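Local coordinates for pirin family protein (PDB 6D0P), which probably acts as a quercetin 2,3-dioxygenase, a bicupin of the pirin family that carries one metal ion in its N-terminal cupin domain, at residues K5-A10 and D219-E224; P65-E70 and M275-D280; N257-G262 and V267-A272. One frame throughout, in Å; residues are numbered along the deposited sequence. Where two conformers were deposited one is given.

Interaction 1: residues K5-A10 and D219-E224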
loop_
_atom_site.group_PDB
_atom_site.type_symbol
_atom_site.label_atom_id
_atom_site.label_comp_id
_atom_site.label_asym_id
_atom_site.label_seq_id
_atom_site.Cartn_x
_atom_site.Cartn_y
_atom_site.Cartn_z
ATOM N N LYS A 5 -14.040 0.731 18.216
ATOM C CA LYS A 5 -13.153 1.807 17.794
ATOM C C LYS A 5 -14.048 2.964 17.329
ATOM O O LYS A 5 -15.117 2.748 16.735
ATOM C CB LYS A 5 -12.193 1.364 16.686
ATOM C CG LYS A 5 -11.049 0.462 17.134
ATOM C CD LYS A 5 -10.105 0.089 16.011
ATOM C CE LYS A 5 -8.850 -0.614 16.474
ATOM N NZ LYS A 5 -8.023 0.225 17.368
ATOM N N LYS A 6 -13.627 4.184 17.616
ATOM C CA LYS A 6 -14.400 5.352 17.236
ATOM C C LYS A 6 -13.892 5.899 15.893
ATOM O O LYS A 6 -12.703 5.871 15.626
ATOM C CB LYS A 6 -14.255 6.416 18.329
ATOM C CG LYS A 6 -14.591 5.938 19.739
ATOM C CD LYS A 6 -14.290 6.956 20.811
ATOM C CE LYS A 6 -14.623 6.450 22.199
ATOM N NZ LYS A 6 -14.178 7.407 23.236
ATOM N N PHE A 7 -14.804 6.398 15.073
ATOM C CA PHE A 7 -14.452 7.081 13.832
ATOM C C PHE A 7 -13.957 8.500 14.180
ATOM O O PHE A 7 -14.716 9.291 14.754
ATOM C CB PHE A 7 -15.683 7.154 12.931
ATOM C CG PHE A 7 -15.517 7.988 11.698
ATOM C CD1 PHE A 7 -14.875 7.493 10.583
ATOM C CD2 PHE A 7 -16.056 9.259 11.635
ATOM C CE1 PHE A 7 -14.737 8.271 9.444
ATOM C CE2 PHE A 7 -15.931 10.028 10.491
ATOM C CZ PHE A 7 -15.243 9.545 9.412
ATOM N N LEU A 8 -12.730 8.849 13.832
ATOM C CA LEU A 8 -12.177 10.185 14.184
ATOM C C LEU A 8 -12.277 11.188 13.031
ATOM O O LEU A 8 -12.479 12.415 13.260
ATOM C CB LEU A 8 -10.720 9.999 14.611
ATOM C CG LEU A 8 -10.536 9.103 15.831
ATOM C CD1 LEU A 8 -9.060 8.979 16.208
ATOM C CD2 LEU A 8 -11.356 9.638 16.992
ATOM N N GLY A 9 -12.143 10.716 11.808
ATOM C CA GLY A 9 -12.211 11.605 10.654
ATOM C C GLY A 9 -11.874 10.896 9.361
ATOM O O GLY A 9 -11.437 9.728 9.377
ATOM N N ALA A 10 -12.031 11.610 8.244
ATOM C CA ALA A 10 -11.747 11.007 6.978
ATOM C C ALA A 10 -11.302 12.071 5.980
ATOM O O ALA A 10 -11.695 13.259 6.087
ATOM C CB ALA A 10 -12.962 10.263 6.465
ATOM N N ASP A 219 -22.241 1.982 11.708
ATOM C CA ASP A 219 -23.650 2.355 11.505
ATOM C C ASP A 219 -23.894 3.862 11.366
ATOM O O ASP A 219 -25.024 4.221 11.090
ATOM C CB ASP A 219 -24.545 1.889 12.662
ATOM C CG ASP A 219 -24.497 0.395 12.908
ATOM O OD1 ASP A 219 -24.570 -0.377 11.920
ATOM O OD2 ASP A 219 -24.384 0.018 14.082
ATOM N N THR A 220 -22.919 4.742 11.528
ATOM C CA THR A 220 -23.239 6.169 11.496
ATOM C C THR A 220 -22.344 6.989 10.554
ATOM O O THR A 220 -22.666 8.143 10.343
ATOM C CB THR A 220 -23.143 6.776 12.906
ATOM O OG1 THR A 220 -21.816 6.524 13.367
ATOM C CG2 THR A 220 -24.146 6.192 13.882
ATOM N N ASN A 221 -21.239 6.482 10.015
ATOM C CA ASN A 221 -20.417 7.361 9.154
ATOM C C ASN A 221 -20.206 6.725 7.781
ATOM O O ASN A 221 -19.532 5.709 7.638
ATOM C CB ASN A 221 -19.085 7.723 9.811
ATOM C CG ASN A 221 -19.256 8.722 10.939
ATOM O OD1 ASN A 221 -19.187 8.332 12.094
ATOM N ND2 ASN A 221 -19.484 9.996 10.614
ATOM N N ARG A 222 -20.748 7.370 6.764
ATOM C CA ARG A 222 -20.631 6.852 5.426
ATOM C C ARG A 222 -19.362 7.377 4.755
ATOM O O ARG A 222 -19.024 8.548 4.872
ATOM C CB ARG A 222 -21.873 7.240 4.632
ATOM C CG ARG A 222 -21.858 6.735 3.201
ATOM C CD ARG A 222 -23.243 6.865 2.623
ATOM N NE ARG A 222 -23.222 6.624 1.193
ATOM C CZ ARG A 222 -24.271 6.251 0.502
ATOM N NH1 ARG A 222 -25.423 6.060 1.130
ATOM N NH2 ARG A 222 -24.169 6.077 -0.801
ATOM N N LEU A 223 -18.676 6.488 4.049
ATOM C CA LEU A 223 -17.443 6.800 3.334
ATOM C C LEU A 223 -17.636 6.488 1.849
ATOM O O LEU A 223 -18.169 5.434 1.518
ATOM C CB LEU A 223 -16.299 5.941 3.857
ATOM C CG LEU A 223 -15.994 6.009 5.348
ATOM C CD1 LEU A 223 -14.875 5.040 5.665
ATOM C CD2 LEU A 223 -15.619 7.429 5.769
ATOM N N GLU A 224 -17.168 7.388 0.984
ATOM C CA GLU A 224 -17.215 7.200 -0.467
ATOM C C GLU A 224 -15.818 6.825 -0.990
ATOM O O GLU A 224 -14.857 6.716 -0.222
ATOM C CB GLU A 224 -17.685 8.496 -1.130
ATOM C CG GLU A 224 -18.976 9.040 -0.531
ATOM C CD GLU A 224 -20.208 8.235 -0.924
ATOM O OE1 GLU A 224 -20.357 7.939 -2.148
ATOM O OE2 GLU A 224 -21.030 7.923 -0.017
#

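Interaction 2: residues P65-E70 and M275-D280. With MN (manganese (II) ion), chain G.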
loop_
_atom_site.group_PDB
_atom_site.type_symbol
_atom_site.label_atom_id
_atom_site.label_comp_id
_atom_site.label_asym_id
_atom_site.label_seq_id
_atom_site.Cartn_x
_atom_site.Cartn_y
_atom_site.Cartn_z
ATOM N N PRO A 65 15.688 5.926 -6.314
ATOM C CA PRO A 65 16.087 5.241 -5.116
ATOM C C PRO A 65 15.026 5.204 -4.012
ATOM O O PRO A 65 14.074 6.003 -4.024
ATOM C CB PRO A 65 17.281 6.071 -4.626
ATOM C CG PRO A 65 16.911 7.470 -5.015
ATOM C CD PRO A 65 16.198 7.301 -6.336
ATOM N N HIS A 66 15.223 4.271 -3.084
ATOM C CA HIS A 66 14.457 4.198 -1.839
ATOM C C HIS A 66 15.397 3.749 -0.728
ATOM O O HIS A 66 16.299 2.912 -0.970
ATOM C CB HIS A 66 13.288 3.196 -1.887
ATOM C CG HIS A 66 12.222 3.495 -2.880
ATOM N ND1 HIS A 66 11.415 4.614 -2.767
ATOM C CD2 HIS A 66 11.769 2.790 -3.944
ATOM C CE1 HIS A 66 10.535 4.609 -3.765
ATOM N NE2 HIS A 66 10.718 3.483 -4.486
ATOM N N ARG A 67 15.189 4.278 0.480
ATOM C CA ARG A 67 15.911 3.788 1.624
ATOM C C ARG A 67 15.048 3.981 2.869
ATOM O O ARG A 67 14.418 5.041 3.027
ATOM C CB ARG A 67 17.252 4.511 1.806
ATOM C CG ARG A 67 17.954 4.201 3.127
ATOM C CD ARG A 67 19.274 4.943 3.328
ATOM N NE ARG A 67 20.336 4.401 2.483
ATOM C CZ ARG A 67 21.583 4.861 2.456
ATOM N NH1 ARG A 67 21.918 5.927 3.179
ATOM N NH2 ARG A 67 22.490 4.247 1.716
ATOM N N GLY A 68 15.035 2.953 3.729
ATOM C CA GLY A 68 14.463 3.065 5.063
ATOM C C GLY A 68 13.068 2.490 5.269
ATOM O O GLY A 68 12.581 2.497 6.406
ATOM N N PHE A 69 12.422 2.000 4.238
ATOM C CA PHE A 69 11.049 1.559 4.391
ATOM C C PHE A 69 10.742 0.499 3.338
ATOM O O PHE A 69 11.654 0.011 2.637
ATOM C CB PHE A 69 10.114 2.778 4.310
ATOM C CG PHE A 69 10.209 3.508 3.007
ATOM C CD1 PHE A 69 11.225 4.419 2.778
ATOM C CD2 PHE A 69 9.287 3.280 2.007
ATOM C CE1 PHE A 69 11.313 5.089 1.568
ATOM C CE2 PHE A 69 9.383 3.949 0.795
ATOM C CZ PHE A 69 10.398 4.840 0.578
ATOM N N GLU A 70 9.473 0.107 3.275
ATOM C CA GLU A 70 9.025 -0.911 2.344
ATOM C C GLU A 70 7.971 -0.334 1.402
ATOM O O GLU A 70 7.221 0.561 1.798
ATOM C CB GLU A 70 8.401 -2.089 3.085
ATOM C CG GLU A 70 9.247 -2.612 4.216
ATOM C CD GLU A 70 8.757 -3.928 4.791
ATOM O OE1 GLU A 70 7.686 -3.930 5.452
ATOM O OE2 GLU A 70 9.417 -4.950 4.533
HETATM N N MSE A 275 20.660 13.221 5.502
HETATM C CA MSE A 275 21.843 13.831 4.865
HETATM C C MSE A 275 22.733 12.717 4.301
HETATM O O MSE A 275 23.257 12.836 3.204
HETATM C CB MSE A 275 22.626 14.698 5.852
HETATM C CG MSE A 275 21.840 15.913 6.347
HETATM SE SE MSE A 275 21.720 17.223 4.867
HETATM C CE MSE A 275 23.378 18.238 5.253
ATOM N N GLU A 276 22.891 11.629 5.050
ATOM C CA GLU A 276 23.714 10.481 4.598
ATOM C C GLU A 276 23.072 9.829 3.360
ATOM O O GLU A 276 23.772 9.466 2.416
ATOM C CB GLU A 276 23.875 9.449 5.717
ATOM C CG GLU A 276 24.719 9.944 6.878
ATOM C CD GLU A 276 24.853 8.960 8.034
ATOM O OE1 GLU A 276 26.005 8.768 8.504
ATOM O OE2 GLU A 276 23.806 8.392 8.481
ATOM N N ALA A 277 21.749 9.682 3.357
ATOM C CA ALA A 277 21.048 9.100 2.203
ATOM C C ALA A 277 21.250 9.973 0.956
ATOM O O ALA A 277 21.536 9.471 -0.111
ATOM C CB ALA A 277 19.578 8.937 2.503
ATOM N N ILE A 278 21.047 11.274 1.106
ATOM C CA ILE A 278 21.242 12.231 0.019
ATOM C C ILE A 278 22.667 12.119 -0.527
ATOM O O ILE A 278 22.865 12.054 -1.753
ATOM C CB ILE A 278 20.966 13.665 0.511
ATOM C CG1 ILE A 278 19.479 13.875 0.775
ATOM C CG2 ILE A 278 21.519 14.691 -0.469
ATOM C CD1 ILE A 278 19.170 15.171 1.485
ATOM N N ASN A 279 23.644 12.113 0.373
ATOM C CA ASN A 279 25.064 12.059 -0.027
ATOM C C ASN A 279 25.366 10.734 -0.748
ATOM O O ASN A 279 26.023 10.749 -1.792
ATOM C CB ASN A 279 25.988 12.339 1.158
ATOM C CG ASN A 279 25.913 13.790 1.586
ATOM O OD1 ASN A 279 25.426 14.630 0.835
ATOM N ND2 ASN A 279 26.391 14.096 2.782
ATOM N N ASP A 280 24.902 9.621 -0.199
ATOM C CA ASP A 280 25.110 8.297 -0.797
ATOM C C ASP A 280 24.521 8.263 -2.214
ATOM O O ASP A 280 25.178 7.806 -3.168
ATOM C CB ASP A 280 24.476 7.193 0.057
ATOM C CG ASP A 280 25.212 6.889 1.354
ATOM O OD1 ASP A 280 26.353 7.387 1.514
ATOM O OD2 ASP A 280 24.632 6.169 2.215
HETATM MN MN MN G . 9.755 2.786 -6.321
HETATM O O HOH W 1 8.330 1.074 -5.266
HETATM O O HOH W 2 7.978 4.032 -5.832
#

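Interaction 3: residues N257-G262 and V267-A272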
loop_
_atom_site.group_PDB
_atom_site.type_symbol
_atom_site.label_atom_id
_atom_site.label_comp_id
_atom_site.label_asym_id
_atom_site.label_seq_id
_atom_site.Cartn_x
_atom_site.Cartn_y
_atom_site.Cartn_z
ATOM N N ASN A 257 6.200 4.564 17.189
ATOM C CA ASN A 257 6.568 5.507 18.246
ATOM C C ASN A 257 8.057 5.846 18.140
ATOM O O ASN A 257 8.796 5.826 19.137
ATOM C CB ASN A 257 6.205 4.974 19.629
ATOM C CG ASN A 257 4.717 5.026 19.888
ATOM O OD1 ASN A 257 4.091 6.070 19.719
ATOM N ND2 ASN A 257 4.155 3.921 20.346
ATOM N N GLU A 258 8.462 6.169 16.920
ATOM C CA GLU A 258 9.835 6.571 16.614
ATOM C C GLU A 258 9.743 7.786 15.691
ATOM O O GLU A 258 8.758 7.944 14.961
ATOM C CB GLU A 258 10.610 5.416 15.960
ATOM C CG GLU A 258 11.010 4.337 16.946
ATOM C CD GLU A 258 11.753 3.164 16.329
ATOM O OE1 GLU A 258 11.427 2.797 15.197
ATOM O OE2 GLU A 258 12.705 2.675 16.965
ATOM N N PRO A 259 10.753 8.642 15.709
ATOM C CA PRO A 259 10.715 9.827 14.859
ATOM C C PRO A 259 10.652 9.508 13.356
ATOM O O PRO A 259 11.165 8.490 12.916
ATOM C CB PRO A 259 12.027 10.581 15.143
ATOM C CG PRO A 259 12.574 9.950 16.395
ATOM C CD PRO A 259 12.046 8.532 16.384
ATOM N N ILE A 260 10.022 10.392 12.596
ATOM C CA ILE A 260 9.964 10.247 11.159
ATOM C C ILE A 260 10.648 11.456 10.511
ATOM O O ILE A 260 10.252 12.583 10.730
ATOM C CB ILE A 260 8.527 10.152 10.641
ATOM C CG1 ILE A 260 7.764 8.981 11.259
ATOM C CG2 ILE A 260 8.526 10.093 9.125
ATOM C CD1 ILE A 260 6.279 9.056 11.050
ATOM N N GLU A 261 11.690 11.197 9.736
ATOM C CA GLU A 261 12.350 12.245 8.973
ATOM C C GLU A 261 12.377 11.768 7.518
ATOM O O GLU A 261 13.101 10.803 7.180
ATOM C CB GLU A 261 13.746 12.539 9.524
ATOM C CG GLU A 261 13.763 12.904 11.001
ATOM C CD GLU A 261 13.370 14.333 11.337
ATOM O OE1 GLU A 261 13.534 15.210 10.467
ATOM O OE2 GLU A 261 12.916 14.567 12.480
ATOM N N GLY A 262 11.553 12.397 6.680
ATOM C CA GLY A 262 11.443 11.996 5.293
ATOM C C GLY A 262 11.893 13.072 4.331
ATOM O O GLY A 262 11.849 14.257 4.628
ATOM N N VAL A 267 13.033 7.674 3.873
ATOM C CA VAL A 267 12.339 7.902 5.129
ATOM C C VAL A 267 13.185 7.261 6.227
ATOM O O VAL A 267 13.318 6.018 6.266
ATOM C CB VAL A 267 10.905 7.343 5.149
ATOM C CG1 VAL A 267 10.271 7.592 6.510
ATOM C CG2 VAL A 267 10.040 7.929 4.044
HETATM N N MSE A 268 13.782 8.105 7.065
HETATM C CA MSE A 268 14.656 7.652 8.127
HETATM C C MSE A 268 14.136 8.175 9.446
HETATM O O MSE A 268 12.963 8.607 9.530
HETATM C CB MSE A 268 16.086 8.131 7.804
HETATM C CG MSE A 268 16.621 7.539 6.476
HETATM SE SE MSE A 268 16.896 5.594 6.631
HETATM C CE MSE A 268 18.320 5.536 8.010
ATOM N N ASN A 269 14.965 8.118 10.492
ATOM C CA ASN A 269 14.539 8.576 11.817
ATOM C C ASN A 269 15.097 9.972 12.122
ATOM O O ASN A 269 14.494 10.699 12.951
ATOM C CB ASN A 269 14.949 7.603 12.929
ATOM C CG ASN A 269 14.278 6.255 12.800
ATOM O OD1 ASN A 269 14.940 5.281 12.453
ATOM N ND2 ASN A 269 12.968 6.193 13.016
ATOM N N THR A 270 16.223 10.345 11.504
ATOM C CA THR A 270 16.873 11.623 11.823
ATOM C C THR A 270 17.268 12.398 10.557
ATOM O O THR A 270 17.458 11.811 9.473
ATOM C CB THR A 270 18.153 11.390 12.640
ATOM O OG1 THR A 270 19.133 10.810 11.772
ATOM C CG2 THR A 270 17.926 10.514 13.854
ATOM N N LYS A 271 17.452 13.711 10.726
ATOM C CA LYS A 271 17.910 14.571 9.629
ATOM C C LYS A 271 19.341 14.157 9.225
ATOM O O LYS A 271 19.681 14.173 8.034
ATOM C CB LYS A 271 17.795 16.052 10.005
ATOM C CG LYS A 271 16.363 16.559 10.153
ATOM C CD LYS A 271 16.229 18.066 10.319
ATOM C CE LYS A 271 14.779 18.498 10.391
ATOM N NZ LYS A 271 14.632 19.935 10.057
ATOM N N ALA A 272 20.174 13.768 10.189
ATOM C CA ALA A 272 21.544 13.320 9.863
ATOM C C ALA A 272 21.494 12.091 8.939
ATOM O O ALA A 272 22.278 11.985 7.998
ATOM C CB ALA A 272 22.306 13.016 11.132
HETATM O O HOH W 3 10.958 3.971 12.692
HETATM O O HOH W 4 10.976 6.761 10.178
#

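Interaction 1: residues K5-A10 and D219-E224
Phe7 and Asn221 lie flat against each other where strand 7-10 passes strand 221-224. The amide of Asn221 stacks on the CD2-CE2 side of the phenyl ring, the two planes 25° apart, with OD1 3.3 Å from Phe7 CD2 and ND2 3.6 Å from Phe7 CE2. Beside the amide, Asn221 CB sits almost over the middle of the same face in a CH-pi contact, 3.9 Å from the ring centroid. Phe7 reaches this place because its CG is anti to the backbone N (chi1 172°), which swings the ring toward the second strand. The flat phenyl ring can be covered on both faces, by the methylene and amide of Asn221 on one and by the backbone at Gly9 on the other. This stack is the closest approach, at a partly exposed place; the buried side is Leu223, whose CD2 meets Phe7 CE1 at 3.9 Å and, nearer solvent, Ala10 CB at the same distance. Arg222, pointing away from strand 7-10, forms a salt bridge within its own strand, NE to Glu224 OE2 2.8 Å. No hydrogen bond joins the strands, whose short axes come no closer than 9.4 Å. They belong to different sheets of the C-terminal cupin: 7-12 edges one beside 227-231, 221-224 edges the other beside 214-217, and Ala229 touches both Phe7 and Leu223.

Interaction 2: residues P65-E70 and M275-D280
Arg67 reaches from the metal-binding segment of the N-terminal cupin to helix 271-282 and ends on Asp280. Its CB leaves the backbone toward the helix, and CG stands anti to the backbone N (chi1 170°), carrying the chain outward; CG packs on the selenium of Met268. CD then comes within 4.1 Å of Ala277 CB, where a small residue lets the arginine lie close to the helix. The chain bends at chi3 (-73°), and NE donates a hydrogen bond to the carbonyl O of Ala104. Past CZ, the two terminal nitrogens share a single acceptor: NH1 and NH2 each lie 2.9 Å from Asp280 OD2. This end-on salt bridge holds the oxygen in the guanidinium plane, while the carboxylate itself is turned 75° from that plane and is met on its anti side by donors tilted somewhat out of its own plane. NH1 also lies 3.4 Å from Ala277 CA, against the helix backbone. Arginine suits the place because it can bind a loop carbonyl and a carboxylate at once. Aspartate suits its own because a short side chain on the helix face turned to Arg67 puts one oxygen between both nitrogens, and the carboxylate probably balances the charge of this buried arginine. One residue earlier, His66 points elsewhere: its NE2 binds manganese at 2.2 Å, with His64, His108, Glu110 and two waters completing the site. Strand 266-268 lies alongside, its Phe266 touching both Arg67 and Ala277, so the C-terminal helix and the hairpin before it pack over this end of the N-terminal cupin.

Interaction 3: residues N257-G262 and V267-A272
Glu261 and Met268 form an antiparallel hydrogen-bonded pair, with Glu261 N to Met268 O at 2.9 Å and Met268 N to Glu261 O at 2.8 Å. Gly262 and Val267 follow as a non-hydrogen-bonded pair, completing a short beta hairpin. Beyond it the Asn269 side chain takes over from the backbone: its ND2 donates to Pro259 O at 2.9 Å, in the carbonyl plane. Proline has no N-H to offer, but its carbonyl remains a good acceptor. A water lies within hydrogen-bonding distance of both that carbonyl and Met268 O, and a second accepts from Asn269 ND2 and probably donates to Glu258 OE1; Glu258 OE2 is hydrogen-bonded to Ser134 OG. Ile260 CG2 and Val267 CG1 lie side by side, 4.0 Å apart, branched residues filling the face toward Tyr31. In the conformer given, Glu261 bends at chi2 (-79°) toward Lys271, with OE1 and Lys271 NZ 4.9 Å apart. Thr270 takes the N-cap, its OG1 accepting from Glu273 N, a common threonine role. Thus the Asn269 amide, probably helped by water, carries hydrogen bonding past the last strand pair, while Glu261 and Lys271, as modelled, are too far apart for a salt bridge, so any attraction is probably weak.

Overall arrangement
Interactions 2 and 3 lie on the same side of the chain, their centres 11 Å apart, and both use helix 271-282: interaction 3 holds the hairpin that leads into its first turn, and interaction 2 ties its later turns to the N-terminal cupin. A probable backbone hydrogen bond, Val267 N to Arg67 O, joins them, and Phe69 packs on Val267. Interaction 1 stands on the opposite side of the chain's centre from interaction 2, at the edges of two C-terminal sheets. It combines stacking and methyl contacts, from buried Leu223 to exposed Ala10. Interaction 2 is a salt bridge of a buried arginine, whose neighbour His66 binds the metal; interaction 3 relies on backbone pairing and water, running out to exposed Lys271.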